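Local coordinates for CHAD domain protein (Streptomyces chartreusis, PDB 6RN5), which binds polyphosphate and metal ions, copper among them, in an all-helical CHAD-type fold, although its role in the cell is not established, at residues Q196-S200 / S201-A205; T225-L228 / R229-A232; P272-A275 / P276-V280; T340-A343 / L344-H348. One frame throughout, in Å; residues are numbered along the deposited sequence.

Contact 1 (Q196-S200 / S201-A205)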
ATOM      1  N   GLN A 196      31.343 -22.286  13.530  1.00 32.61           N
ATOM      2  CA  GLN A 196      32.416 -21.934  14.452  1.00 34.92           C
ATOM      3  C   GLN A 196      31.965 -21.974  15.928  1.00 37.21           C
ATOM      4  O   GLN A 196      32.645 -22.578  16.810  1.00 34.85           O
ATOM      5  CB  GLN A 196      33.026 -20.588  14.110  1.00 35.39           C
ATOM      6  CG  GLN A 196      33.814 -20.628  12.810  1.00 35.87           C
ATOM      7  CD  GLN A 196      34.333 -19.267  12.419  1.00 37.15           C
ATOM      8  OE1 GLN A 196      33.651 -18.266  12.600  1.00 38.43           O
ATOM      9  NE2 GLN A 196      35.577 -19.212  11.920  1.00 38.35           N
ATOM     10  N   ALA A 197      30.842 -21.331  16.202  1.00 37.29           N
ATOM     11  CA  ALA A 197      30.257 -21.296  17.570  1.00 36.78           C
ATOM     12  C   ALA A 197      30.052 -22.677  18.149  1.00 38.29           C
ATOM     13  O   ALA A 197      30.344 -22.911  19.319  1.00 38.49           O
ATOM     14  CB  ALA A 197      28.936 -20.580  17.547  1.00 39.76           C
ATOM     15  N   MET A 198      29.570 -23.586  17.312  1.00 35.03           N
ATOM     16  CA  MET A 198      29.301 -24.937  17.723  1.00 40.66           C
ATOM     17  C   MET A 198      30.536 -25.769  18.014  1.00 43.16           C
ATOM     18  O   MET A 198      30.445 -26.750  18.744  1.00 43.25           O
ATOM     19  CB  MET A 198      28.493 -25.644  16.668  1.00 41.39           C
ATOM     20  CG  MET A 198      27.073 -25.122  16.689  1.00 49.88           C
ATOM     21  SD  MET A 198      26.028 -26.241  15.803  1.00 59.28           S
ATOM     22  CE  MET A 198      25.864 -27.554  17.020  1.00 60.13           C
ATOM     23  N   GLY A 199      31.673 -25.390  17.445  1.00 34.87           N
ATOM     24  CA  GLY A 199      32.946 -26.022  17.815  1.00 34.82           C
ATOM     25  C   GLY A 199      33.656 -25.342  18.991  1.00 34.39           C
ATOM     26  O   GLY A 199      34.717 -25.789  19.394  1.00 36.75           O
ATOM     27  N   SER A 200      33.070 -24.300  19.577  1.00 33.28           N
ATOM     28  CA  SER A 200      33.793 -23.449  20.534  1.00 33.65           C
ATOM     29  C   SER A 200      33.685 -23.961  21.942  1.00 34.53           C
ATOM     30  O   SER A 200      32.809 -24.758  22.269  1.00 35.89           O
ATOM     31  CB  SER A 200      33.253 -21.998  20.532  1.00 37.16           C
ATOM     32  OG  SER A 200      31.892 -21.956  20.942  1.00 38.28           O
ATOM     33  N   SER A 201      34.558 -23.447  22.791  1.00 34.87           N
ATOM     34  CA  SER A 201      34.596 -23.880  24.147  1.00 40.24           C
ATOM     35  C   SER A 201      33.388 -23.261  24.876  1.00 35.36           C
ATOM     36  O   SER A 201      32.822 -23.865  25.759  1.00 35.11           O
ATOM     37  CB  SER A 201      35.952 -23.524  24.757  1.00 40.79           C
ATOM     38  OG  SER A 201      35.941 -22.162  25.044  1.00 48.08           O
ATOM     39  N   ARG A 202      32.916 -22.116  24.415  1.00 36.76           N
ATOM     40  CA  ARG A 202      31.709 -21.522  24.985  1.00 36.73           C
ATOM     41  C   ARG A 202      30.522 -22.415  24.795  1.00 35.40           C
ATOM     42  O   ARG A 202      29.771 -22.663  25.715  1.00 33.99           O
ATOM     43  CB  ARG A 202      31.393 -20.202  24.325  1.00 42.74           C
ATOM     44  CG  ARG A 202      30.435 -19.372  25.160  1.00 44.53           C
ATOM     45  CD  ARG A 202      30.039 -18.125  24.395  1.00 44.95           C
ATOM     46  NE  ARG A 202      28.937 -17.438  25.031  1.00 44.16           N
ATOM     47  CZ  ARG A 202      28.383 -16.299  24.606  1.00 46.66           C
ATOM     48  NH1 ARG A 202      28.818 -15.680  23.517  1.00 50.06           N
ATOM     49  NH2 ARG A 202      27.379 -15.771  25.288  1.00 44.81           N
ATOM     50  N   PHE A 203      30.352 -22.902  23.583  1.00 33.23           N
ATOM     51  CA  PHE A 203      29.279 -23.797  23.324  1.00 34.21           C
ATOM     52  C   PHE A 203      29.372 -25.084  24.112  1.00 36.13           C
ATOM     53  O   PHE A 203      28.378 -25.575  24.609  1.00 36.63           O
ATOM     54  CB  PHE A 203      29.227 -24.161  21.862  1.00 35.95           C
ATOM     55  CG  PHE A 203      28.081 -25.058  21.521  1.00 36.91           C
ATOM     56  CD1 PHE A 203      26.843 -24.530  21.210  1.00 44.01           C
ATOM     57  CD2 PHE A 203      28.231 -26.407  21.505  1.00 39.30           C
ATOM     58  CE1 PHE A 203      25.766 -25.357  20.906  1.00 42.56           C
ATOM     59  CE2 PHE A 203      27.166 -27.240  21.181  1.00 42.82           C
ATOM     60  CZ  PHE A 203      25.935 -26.709  20.892  1.00 42.96           C
ATOM     61  N   HIS A 204      30.548 -25.676  24.148  1.00 35.36           N
ATOM     62  CA  HIS A 204      30.751 -26.911  24.892  1.00 37.80           C
ATOM     63  C   HIS A 204      30.372 -26.775  26.379  1.00 34.88           C
ATOM     64  O   HIS A 204      29.782 -27.675  26.952  1.00 34.53           O
ATOM     65  CB  HIS A 204      32.214 -27.328  24.734  1.00 40.77           C
ATOM     66  CG  HIS A 204      32.630 -28.461  25.602  1.00 46.32           C
ATOM     67  ND1 HIS A 204      32.312 -29.780  25.313  1.00 45.92           N
ATOM     68  CD2 HIS A 204      33.360 -28.483  26.750  1.00 46.36           C
ATOM     69  CE1 HIS A 204      32.831 -30.560  26.248  1.00 42.15           C
ATOM     70  NE2 HIS A 204      33.492 -29.798  27.113  1.00 43.97           N
ATOM     71  N   ALA A 205      30.703 -25.643  26.994  1.00 34.54           N
ATOM     72  CA  ALA A 205      30.432 -25.460  28.403  1.00 34.20           C
ATOM     73  C   ALA A 205      28.914 -25.444  28.623  1.00 34.67           C
ATOM     74  O   ALA A 205      28.422 -26.092  29.552  1.00 33.25           O
ATOM     75  CB  ALA A 205      31.037 -24.146  28.893  1.00 37.28           C
TER

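Contact 2 (T225-L228 / R229-A232)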
ATOM      1  N   THR A 225       6.949 -29.687  46.203  1.00 53.53           N
ATOM      2  CA  THR A 225       5.538 -29.538  46.587  1.00 53.48           C
ATOM      3  C   THR A 225       4.826 -28.270  46.038  1.00 48.62           C
ATOM      4  O   THR A 225       3.623 -28.180  46.147  1.00 51.62           O
ATOM      5  CB  THR A 225       5.325 -29.518  48.141  1.00 54.54           C
ATOM      6  OG1 THR A 225       5.677 -28.237  48.700  1.00 56.97           O
ATOM      7  CG2 THR A 225       6.128 -30.559  48.818  1.00 56.93           C
ATOM      8  N   ALA A 226       5.546 -27.280  45.526  1.00 41.99           N
ATOM      9  CA  ALA A 226       4.909 -26.026  45.049  1.00 43.49           C
ATOM     10  C   ALA A 226       4.055 -26.229  43.791  1.00 43.01           C
ATOM     11  O   ALA A 226       4.402 -27.021  42.922  1.00 39.67           O
ATOM     12  CB  ALA A 226       5.946 -24.939  44.814  1.00 45.04           C
ATOM     13  N   ASP A 227       2.928 -25.521  43.735  1.00 38.36           N
ATOM     14  CA  ASP A 227       1.972 -25.610  42.633  1.00 38.97           C
ATOM     15  C   ASP A 227       2.576 -24.761  41.500  1.00 36.87           C
ATOM     16  O   ASP A 227       2.952 -23.630  41.739  1.00 37.47           O
ATOM     17  CB  ASP A 227       0.615 -25.055  43.119  1.00 38.76           C
ATOM     18  CG  ASP A 227      -0.522 -25.154  42.068  1.00 45.08           C
ATOM     19  OD1 ASP A 227      -0.378 -25.638  40.894  1.00 44.24           O
ATOM     20  OD2 ASP A 227      -1.618 -24.708  42.453  1.00 48.20           O
ATOM     21  N   LEU A 228       2.722 -25.320  40.295  1.00 37.52           N
ATOM     22  CA  LEU A 228       3.211 -24.533  39.137  1.00 35.97           C
ATOM     23  C   LEU A 228       2.196 -23.554  38.558  1.00 34.81           C
ATOM     24  O   LEU A 228       2.583 -22.614  37.871  1.00 39.26           O
ATOM     25  CB  LEU A 228       3.600 -25.441  37.985  1.00 35.52           C
ATOM     26  CG  LEU A 228       4.683 -26.466  38.180  1.00 34.46           C
ATOM     27  CD1 LEU A 228       5.018 -27.055  36.799  1.00 36.93           C
ATOM     28  CD2 LEU A 228       5.901 -25.830  38.866  1.00 35.95           C
ATOM     29  N   ARG A 229       0.918 -23.734  38.823  1.00 34.95           N
ATOM     30  CA  ARG A 229      -0.082 -22.912  38.146  1.00 38.22           C
ATOM     31  C   ARG A 229      -0.042 -21.419  38.381  1.00 36.54           C
ATOM     32  O   ARG A 229      -0.243 -20.671  37.463  1.00 32.41           O
ATOM     33  CB  ARG A 229      -1.472 -23.447  38.385  1.00 38.90           C
ATOM     34  CG  ARG A 229      -1.649 -24.799  37.687  1.00 43.06           C
ATOM     35  CD  ARG A 229      -2.886 -25.519  38.197  1.00 46.99           C
ATOM     36  NE  ARG A 229      -2.569 -26.262  39.413  1.00 54.03           N
ATOM     37  CZ  ARG A 229      -3.447 -26.641  40.339  1.00 61.66           C
ATOM     38  NH1 ARG A 229      -3.035 -27.331  41.403  1.00 61.57           N
ATOM     39  NH2 ARG A 229      -4.728 -26.327  40.222  1.00 65.62           N
ATOM     40  N   PRO A 230       0.238 -20.979  39.602  1.00 35.01           N
ATOM     41  CA  PRO A 230       0.340 -19.547  39.836  1.00 36.81           C
ATOM     42  C   PRO A 230       1.470 -18.901  39.022  1.00 35.51           C
ATOM     43  O   PRO A 230       1.338 -17.762  38.566  1.00 38.47           O
ATOM     44  CB  PRO A 230       0.640 -19.460  41.343  1.00 38.21           C
ATOM     45  CG  PRO A 230       0.157 -20.755  41.887  1.00 39.15           C
ATOM     46  CD  PRO A 230       0.467 -21.754  40.811  1.00 38.43           C
ATOM     47  N   LEU A 231       2.560 -19.635  38.829  1.00 34.27           N
ATOM     48  CA  LEU A 231       3.666 -19.141  37.980  1.00 35.41           C
ATOM     49  C   LEU A 231       3.302 -19.021  36.509  1.00 31.41           C
ATOM     50  O   LEU A 231       3.645 -18.045  35.887  1.00 32.86           O
ATOM     51  CB  LEU A 231       4.911 -20.007  38.145  1.00 33.39           C
ATOM     52  CG  LEU A 231       5.401 -20.018  39.596  1.00 37.22           C
ATOM     53  CD1 LEU A 231       6.630 -20.889  39.800  1.00 37.76           C
ATOM     54  CD2 LEU A 231       5.672 -18.579  40.044  1.00 37.84           C
ATOM     55  N   ALA A 232       2.625 -20.022  35.983  1.00 31.40           N
ATOM     56  CA  ALA A 232       2.089 -19.995  34.633  1.00 34.05           C
ATOM     57  C   ALA A 232       1.113 -18.859  34.445  1.00 34.83           C
ATOM     58  O   ALA A 232       1.150 -18.190  33.421  1.00 32.53           O
ATOM     59  CB  ALA A 232       1.404 -21.311  34.305  1.00 34.34           C
TER

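Contact 3 (P272-A275 / P276-V280). With SO4 (sulfate ion), chain H.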
ATOM      1  N   PRO A 272       8.666   2.809  15.553  1.00 49.99           N
ATOM      2  CA  PRO A 272       8.733   2.692  17.010  1.00 47.84           C
ATOM      3  C   PRO A 272       7.718   1.733  17.593  1.00 43.78           C
ATOM      4  O   PRO A 272       8.041   1.005  18.529  1.00 41.71           O
ATOM      5  CB  PRO A 272       8.468   4.135  17.492  1.00 51.34           C
ATOM      6  CG  PRO A 272       7.832   4.843  16.318  1.00 51.19           C
ATOM      7  CD  PRO A 272       8.438   4.206  15.119  1.00 49.99           C
ATOM      8  N   GLN A 273       6.511   1.724  17.043  1.00 44.15           N
ATOM      9  CA  GLN A 273       5.489   0.767  17.460  1.00 48.34           C
ATOM     10  C   GLN A 273       5.849  -0.687  17.237  1.00 45.00           C
ATOM     11  O   GLN A 273       5.247  -1.541  17.861  1.00 52.17           O
ATOM     12  CB  GLN A 273       4.171   1.038  16.771  1.00 57.86           C
ATOM     13  CG  GLN A 273       3.538   2.342  17.204  1.00 67.40           C
ATOM     14  CD  GLN A 273       2.133   2.511  16.664  1.00 76.06           C
ATOM     15  OE1 GLN A 273       1.309   1.593  16.724  1.00 86.17           O
ATOM     16  NE2 GLN A 273       1.847   3.694  16.137  1.00 84.45           N
ATOM     17  N   ASP A 274       6.810  -0.994  16.381  1.00 38.61           N
ATOM     18  CA  ASP A 274       7.226  -2.402  16.256  1.00 38.56           C
ATOM     19  C   ASP A 274       7.653  -2.994  17.607  1.00 39.05           C
ATOM     20  O   ASP A 274       7.402  -4.174  17.853  1.00 35.28           O
ATOM     21  CB  ASP A 274       8.385  -2.576  15.254  1.00 34.19           C
ATOM     22  CG  ASP A 274       7.917  -2.527  13.772  1.00 34.19           C
ATOM     23  OD1 ASP A 274       6.763  -2.193  13.488  1.00 34.83           O
ATOM     24  OD2 ASP A 274       8.733  -2.797  12.901  1.00 34.47           O
ATOM     25  N   ALA A 275       8.312  -2.198  18.464  1.00 34.94           N
ATOM     26  CA  ALA A 275       8.930  -2.772  19.680  1.00 38.30           C
ATOM     27  C   ALA A 275       7.886  -3.374  20.631  1.00 37.13           C
ATOM     28  O   ALA A 275       8.028  -4.489  21.043  1.00 41.07           O
ATOM     29  CB  ALA A 275       9.853  -1.771  20.402  1.00 36.63           C
ATOM     30  N   PRO A 276       6.805  -2.653  20.928  1.00 39.75           N
ATOM     31  CA  PRO A 276       5.811  -3.312  21.801  1.00 39.46           C
ATOM     32  C   PRO A 276       5.194  -4.609  21.234  1.00 36.28           C
ATOM     33  O   PRO A 276       4.929  -5.537  21.987  1.00 35.71           O
ATOM     34  CB  PRO A 276       4.732  -2.239  21.994  1.00 40.07           C
ATOM     35  CG  PRO A 276       5.168  -1.026  21.200  1.00 40.50           C
ATOM     36  CD  PRO A 276       6.608  -1.192  20.832  1.00 40.25           C
ATOM     37  N   TRP A 277       4.959  -4.651  19.929  1.00 33.54           N
ATOM     38  CA  TRP A 277       4.473  -5.865  19.239  1.00 34.26           C
ATOM     39  C   TRP A 277       5.458  -7.045  19.298  1.00 32.62           C
ATOM     40  O   TRP A 277       5.076  -8.206  19.516  1.00 29.92           O
ATOM     41  CB  TRP A 277       4.167  -5.540  17.789  1.00 35.00           C
ATOM     42  CG  TRP A 277       2.959  -4.723  17.676  1.00 36.37           C
ATOM     43  CD1 TRP A 277       2.875  -3.368  17.701  1.00 37.48           C
ATOM     44  CD2 TRP A 277       1.625  -5.200  17.540  1.00 36.77           C
ATOM     45  NE1 TRP A 277       1.577  -2.971  17.579  1.00 35.89           N
ATOM     46  CE2 TRP A 277       0.788  -4.081  17.486  1.00 36.23           C
ATOM     47  CE3 TRP A 277       1.064  -6.461  17.458  1.00 37.89           C
ATOM     48  CZ2 TRP A 277      -0.565  -4.185  17.345  1.00 37.04           C
ATOM     49  CZ3 TRP A 277      -0.298  -6.562  17.309  1.00 37.71           C
ATOM     50  CH2 TRP A 277      -1.090  -5.444  17.257  1.00 39.74           C
ATOM     51  N   HIS A 278       6.728  -6.725  19.132  1.00 31.81           N
ATOM     52  CA  HIS A 278       7.761  -7.746  19.235  1.00 35.16           C
ATOM     53  C   HIS A 278       7.951  -8.223  20.645  1.00 33.98           C
ATOM     54  O   HIS A 278       8.262  -9.407  20.859  1.00 29.69           O
ATOM     55  CB  HIS A 278       9.072  -7.285  18.603  1.00 35.62           C
ATOM     56  CG  HIS A 278       8.956  -7.115  17.115  1.00 40.36           C
ATOM     57  ND1 HIS A 278       9.859  -6.391  16.362  1.00 41.62           N
ATOM     58  CD2 HIS A 278       7.992  -7.522  16.254  1.00 41.84           C
ATOM     59  CE1 HIS A 278       9.477  -6.397  15.097  1.00 43.36           C
ATOM     60  NE2 HIS A 278       8.345  -7.073  15.002  1.00 41.59           N
ATOM     61  N   GLN A 279       7.734  -7.337  21.613  1.00 31.36           N
ATOM     62  CA  GLN A 279       7.691  -7.779  23.020  1.00 32.91           C
ATOM     63  C   GLN A 279       6.505  -8.705  23.308  1.00 30.99           C
ATOM     64  O   GLN A 279       6.637  -9.724  23.950  1.00 31.18           O
ATOM     65  CB  GLN A 279       7.668  -6.562  23.955  1.00 38.11           C
ATOM     66  CG  GLN A 279       7.911  -6.915  25.413  1.00 45.79           C
ATOM     67  CD  GLN A 279       9.178  -7.754  25.594  1.00 54.79           C
ATOM     68  OE1 GLN A 279      10.177  -7.582  24.865  1.00 65.99           O
ATOM     69  NE2 GLN A 279       9.148  -8.656  26.566  1.00 54.45           N
ATOM     70  N   VAL A 280       5.341  -8.358  22.825  1.00 30.53           N
ATOM     71  CA  VAL A 280       4.228  -9.261  22.912  1.00 31.09           C
ATOM     72  C   VAL A 280       4.511 -10.617  22.240  1.00 30.72           C
ATOM     73  O   VAL A 280       4.131 -11.645  22.784  1.00 29.22           O
ATOM     74  CB  VAL A 280       2.955  -8.587  22.397  1.00 30.61           C
ATOM     75  CG1 VAL A 280       1.857  -9.577  22.056  1.00 30.14           C
ATOM     76  CG2 VAL A 280       2.474  -7.594  23.452  1.00 34.62           C
TER
HETATM   77  S   SO4 H 407       5.280   1.950  13.184  1.00 59.58           S
HETATM   78  O1  SO4 H 407       5.614   2.947  14.250  1.00 64.92           O
HETATM   79  O2  SO4 H 407       5.861   0.654  13.673  1.00 58.23           O
HETATM   80  O3  SO4 H 407       3.842   1.710  13.064  1.00 59.45           O
HETATM   81  O4  SO4 H 407       5.775   2.459  11.840  1.00 55.29           O

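Contact 4 (T340-A343 / L344-H348). With CU (copper (II) ion), chain B.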
ATOM      1  N   THR A 340      16.319   0.642  -9.529  1.00 30.88           N
ATOM      2  CA  THR A 340      16.509  -0.368  -8.500  1.00 30.61           C
ATOM      3  C   THR A 340      16.026   0.193  -7.159  1.00 29.96           C
ATOM      4  O   THR A 340      15.275  -0.448  -6.451  1.00 26.22           O
ATOM      5  CB  THR A 340      17.986  -0.761  -8.458  1.00 32.00           C
ATOM      6  OG1 THR A 340      18.331  -1.286  -9.739  1.00 33.29           O
ATOM      7  CG2 THR A 340      18.240  -1.805  -7.400  1.00 32.07           C
ATOM      8  N   ALA A 341      16.410   1.426  -6.843  1.00 29.51           N
ATOM      9  CA  ALA A 341      15.960   2.043  -5.603  1.00 28.29           C
ATOM     10  C   ALA A 341      14.439   2.220  -5.592  1.00 29.49           C
ATOM     11  O   ALA A 341      13.779   2.145  -4.555  1.00 32.55           O
ATOM     12  CB  ALA A 341      16.659   3.369  -5.434  1.00 28.16           C
ATOM     13  N   TYR A 342      13.876   2.464  -6.755  1.00 27.98           N
ATOM     14  CA  TYR A 342      12.437   2.681  -6.854  1.00 26.80           C
ATOM     15  C   TYR A 342      11.738   1.409  -6.535  1.00 25.27           C
ATOM     16  O   TYR A 342      10.799   1.413  -5.777  1.00 26.12           O
ATOM     17  CB  TYR A 342      12.128   3.174  -8.264  1.00 28.25           C
ATOM     18  CG  TYR A 342      10.667   3.329  -8.690  1.00 27.94           C
ATOM     19  CD1 TYR A 342       9.901   2.212  -9.090  1.00 26.06           C
ATOM     20  CD2 TYR A 342      10.106   4.591  -8.798  1.00 27.07           C
ATOM     21  CE1 TYR A 342       8.598   2.371  -9.532  1.00 28.56           C
ATOM     22  CE2 TYR A 342       8.812   4.768  -9.252  1.00 28.28           C
ATOM     23  CZ  TYR A 342       8.072   3.662  -9.628  1.00 28.68           C
ATOM     24  OH  TYR A 342       6.802   3.864 -10.047  1.00 28.94           O
ATOM     25  N   ALA A 343      12.224   0.287  -7.062  1.00 26.05           N
ATOM     26  CA  ALA A 343      11.633  -0.976  -6.737  1.00 29.15           C
ATOM     27  C   ALA A 343      11.711  -1.286  -5.243  1.00 31.00           C
ATOM     28  O   ALA A 343      10.786  -1.846  -4.671  1.00 31.70           O
ATOM     29  CB  ALA A 343      12.308  -2.098  -7.512  1.00 29.00           C
ATOM     30  N   LEU A 344      12.846  -0.969  -4.640  1.00 29.51           N
ATOM     31  CA  LEU A 344      13.057  -1.232  -3.254  1.00 28.97           C
ATOM     32  C   LEU A 344      12.152  -0.384  -2.395  1.00 28.09           C
ATOM     33  O   LEU A 344      11.723  -0.841  -1.355  1.00 28.66           O
ATOM     34  CB  LEU A 344      14.521  -0.970  -2.891  1.00 30.14           C
ATOM     35  CG  LEU A 344      15.525  -1.928  -3.517  1.00 31.59           C
ATOM     36  CD1 LEU A 344      16.931  -1.391  -3.256  1.00 30.14           C
ATOM     37  CD2 LEU A 344      15.363  -3.296  -2.902  1.00 32.64           C
ATOM     38  N   GLY A 345      11.877   0.849  -2.812  1.00 28.22           N
ATOM     39  CA  GLY A 345      10.850   1.679  -2.138  1.00 30.08           C
ATOM     40  C   GLY A 345       9.461   1.035  -2.055  1.00 30.91           C
ATOM     41  O   GLY A 345       8.798   1.088  -1.015  1.00 25.56           O
ATOM     42  N   VAL A 346       9.045   0.415  -3.161  1.00 27.41           N
ATOM     43  CA  VAL A 346       7.776  -0.260  -3.250  1.00 29.30           C
ATOM     44  C   VAL A 346       7.759  -1.465  -2.319  1.00 28.93           C
ATOM     45  O   VAL A 346       6.797  -1.719  -1.587  1.00 29.80           O
ATOM     46  CB  VAL A 346       7.524  -0.753  -4.699  1.00 31.37           C
ATOM     47  CG1 VAL A 346       6.234  -1.520  -4.801  1.00 31.55           C
ATOM     48  CG2 VAL A 346       7.425   0.429  -5.657  1.00 33.68           C
ATOM     49  N   LEU A 347       8.850  -2.213  -2.369  1.00 29.63           N
ATOM     50  CA  LEU A 347       9.010  -3.414  -1.559  1.00 31.49           C
ATOM     51  C   LEU A 347       9.036  -3.148  -0.049  1.00 29.02           C
ATOM     52  O   LEU A 347       8.467  -3.882   0.722  1.00 29.72           O
ATOM     53  CB  LEU A 347      10.280  -4.099  -2.002  1.00 32.27           C
ATOM     54  CG  LEU A 347      10.655  -5.415  -1.404  1.00 33.96           C
ATOM     55  CD1 LEU A 347       9.536  -6.416  -1.650  1.00 39.04           C
ATOM     56  CD2 LEU A 347      11.951  -5.828  -2.090  1.00 36.33           C
ATOM     57  N   HIS A 348       9.718  -2.100   0.371  1.00 30.48           N
ATOM     58  CA  HIS A 348       9.642  -1.662   1.758  1.00 27.83           C
ATOM     59  C   HIS A 348       8.225  -1.322   2.157  1.00 27.98           C
ATOM     60  O   HIS A 348       7.784  -1.714   3.233  1.00 28.81           O
ATOM     61  CB  HIS A 348      10.558  -0.457   1.997  1.00 29.63           C
ATOM     62  CG  HIS A 348      10.371   0.191   3.338  1.00 30.53           C
ATOM     63  ND1 HIS A 348       9.481   1.223   3.542  1.00 31.59           N
ATOM     64  CD2 HIS A 348      10.952  -0.058   4.542  1.00 28.43           C
ATOM     65  CE1 HIS A 348       9.537   1.592   4.820  1.00 33.64           C
ATOM     66  NE2 HIS A 348      10.416   0.819   5.446  1.00 29.36           N
TER
HETATM   67 CU    CU B 401      11.018   1.380   7.312  1.00 31.38          CU

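Contact 1 (Q196-S200 / S201-A205)
F203 turns its backbone N-H onto the hydroxyl oxygen of S200, with S200 OG 3.2 Å from F203 N and the bond nearly straight at 166°. The same oxygen appears to donate to A197 O, though the 2.4 Å between S200 OG and A197 O is too short to be taken literally. Its chi1 of 63° sets OG between the backbone N and the carbonyl carbon of S200, which turns it back over the chain and within range of both partners. A197 O also accepts from S200 N, and S200 O takes the N-H of H204, 3.1 Å from S200 O to H204 N. S200 is thus the N-cap of helix 201-213, and through A197 O it joins that helix to the preceding one, 170-198, within the CHAD domain. Apolar contact closes the same corner. M198 and F203 lie side by side and point the same way: M198 CA sits over one face of the phenyl ring, 4.3 Å from its centroid, M198 CE comes up to F203 CZ at 4.0 Å, and M198 SD makes a more distant, oblique Met-aromatic contact. L39 of helix 21-42 packs on both side chains. R202 heads away from the corner, its NE in a salt bridge with E91 and its guanidinium in a cation-pi contact with W94, while H204 belongs to the pocket that holds a carbonate ion.

Contact 2 (T225-L228 / R229-A232)
Between D227 and R229 the chain turns from loop into helix: it is extended at D227 (psi 127°), with helical angles already at L228 and on through R229-A232. L228 O accepts the first full helical bond, from A232 N at 3.2 Å and close to straight, and a weak one from L231 N. The D227 side chain closes an Asx turn that caps the start of helix 229-244 in the CHAD domain. D227 OD1 takes the N-H of R229, 3.1 Å from R229 N to D227 OD1, and the donor arrives from above the carboxylate plane. The same oxygen meets the arginine side chain, R229 NE lying 2.7 Å from D227 OD1 in a salt bridge whose hydrogen bond is weak because the N-H points well aside. The carboxylate reaches forward along the chain because D227 CG lies opposite the backbone N, and the bend of R229 at chi3 (-85°) folds the guanidinium back over it. The two flat groups are turned 50° apart, so they do not pair edge to edge; D227 OD2 instead stands over one guanidinium face. Replacing D227 with an alanine would probably leave R229 N without its cap and the R229 guanidinium without its carboxylate mate, freeing that side chain to swing. L228 turns inward, onto L24 of helix 21-42 and V294 of helix 274-295. P230, which has no N-H to offer, lays its ring beside the aspartate, P230 CD 3.2 Å from D227 O.

Contact 3 (P272-A275 / P276-V280)
H278 lies one helical turn beyond D274, and its imidazole folds back over that residue's carbonyl. The two lie in the opening turns of helix 274-295, a CHAD-domain helix that begins beside the copper-binding loop carrying H271. Followed outward, H278 CB is 3.6 Å from D274 O; next, H278 CG passes 3.4 Å from the same oxygen, which stands over one ring face, toward the rim. H278 ND1 and CD2 follow at 3.6 and 3.8 Å from D274 O. With CG anti to the carbonyl carbon of H278 (chi1 -67°), the ring leans back toward the helix start, and H278 CE1 reaches D274 CB at 4.0 Å. The tip, H278 NE2, is hydrogen-bonded beyond this turn, and the ring also meets H317 with the planes at about 90°. Replacing H278 with an alanine would probably leave the partner of NE2 without its mate, uncover one side of the D274 carbonyl and take away one of the rings packed on H317. D274 O also accepts from H278 N, 2.9 Å away, so the same carbonyl oxygen bonds the backbone N-H and faces the ring. The D274 carboxylate is shared out elsewhere: OD1 forms salt bridges with R352 and R359, and OD2 a hydrogen bond with S321. Q273 N donates to a sulfate, 3.2 Å from Q273 N to SO4 O1; the ion, probably from the crystallisation liquor, is consistent with a surface able to bind phosphate groups. On the flank of the turn, Q273 O meets the W277 indole at its edge, in the ring plane, 3.0 Å from W277 CD1.

Contact 4 (T340-A343 / L344-H348)
Y342 and V346 stand one turn apart on the same flank of the helix, the valine methyl CG2 approaching the phenol ring obliquely, with 4.5 Å between Y342 CE1 and V346 CG2. This is a regular alpha-helical stretch of helix 338-366, buried throughout. Rungs from L344 N to T340 O, G345 N to A341 O and L347 N to A343 O carry it, while V346 N to Y342 O, at 3.3 Å, is weak. The side chains divide between two fronts. One faces the second subunit, where A341 meets P338, Y342 packs on H348, V346 on G345 and H348 on Y342, the second residue of each pair being on that subunit. On the inner front T340 and L344 run together, loosely at their ends, where T340 CG2 is 4.4 Å from L344 CD1; nearer the backbone, L344 CG lies 3.3 Å from T340 O. L344 continues onto A175 and L179 of helix 170-198, and L347 inserts among L112, A115, L116 and L119 of helix 82-120. H348 leaves the turn differently: CG anti to the backbone N (chi1 171°) swings the imidazole away from residues 340-343 and toward the metal, while H348 N is held by L344 O at 2.9 Å. H262 and H271 supply further ligands of that copper, and the H262 ring meets that of H348 steeply, at about 75°. The imidazole binds copper through its far nitrogen, H348 NE2, at 2.0 Å.

Contacts 3 and 4 belong to one functional neighbourhood: their centres are 24 Å apart, their nearest atoms about 8 Å, and the copper bound by H348 of contact 4 also takes H271, the residue just before contact 3. The D274 side chain lies about 7 Å from a copper ion. Contacts 1 and 2 are elsewhere, at consecutive helix starts (201-213 and 229-244) with centres 35 Å apart. Contact 1 borders the carbonate pocket through H204 and sits across the chain's centre from contact 3, 32 Å away. Contacts 2 and 4 also lie on opposite sides of that centre, 51 Å between their own centres, and no two of the four contacts touch.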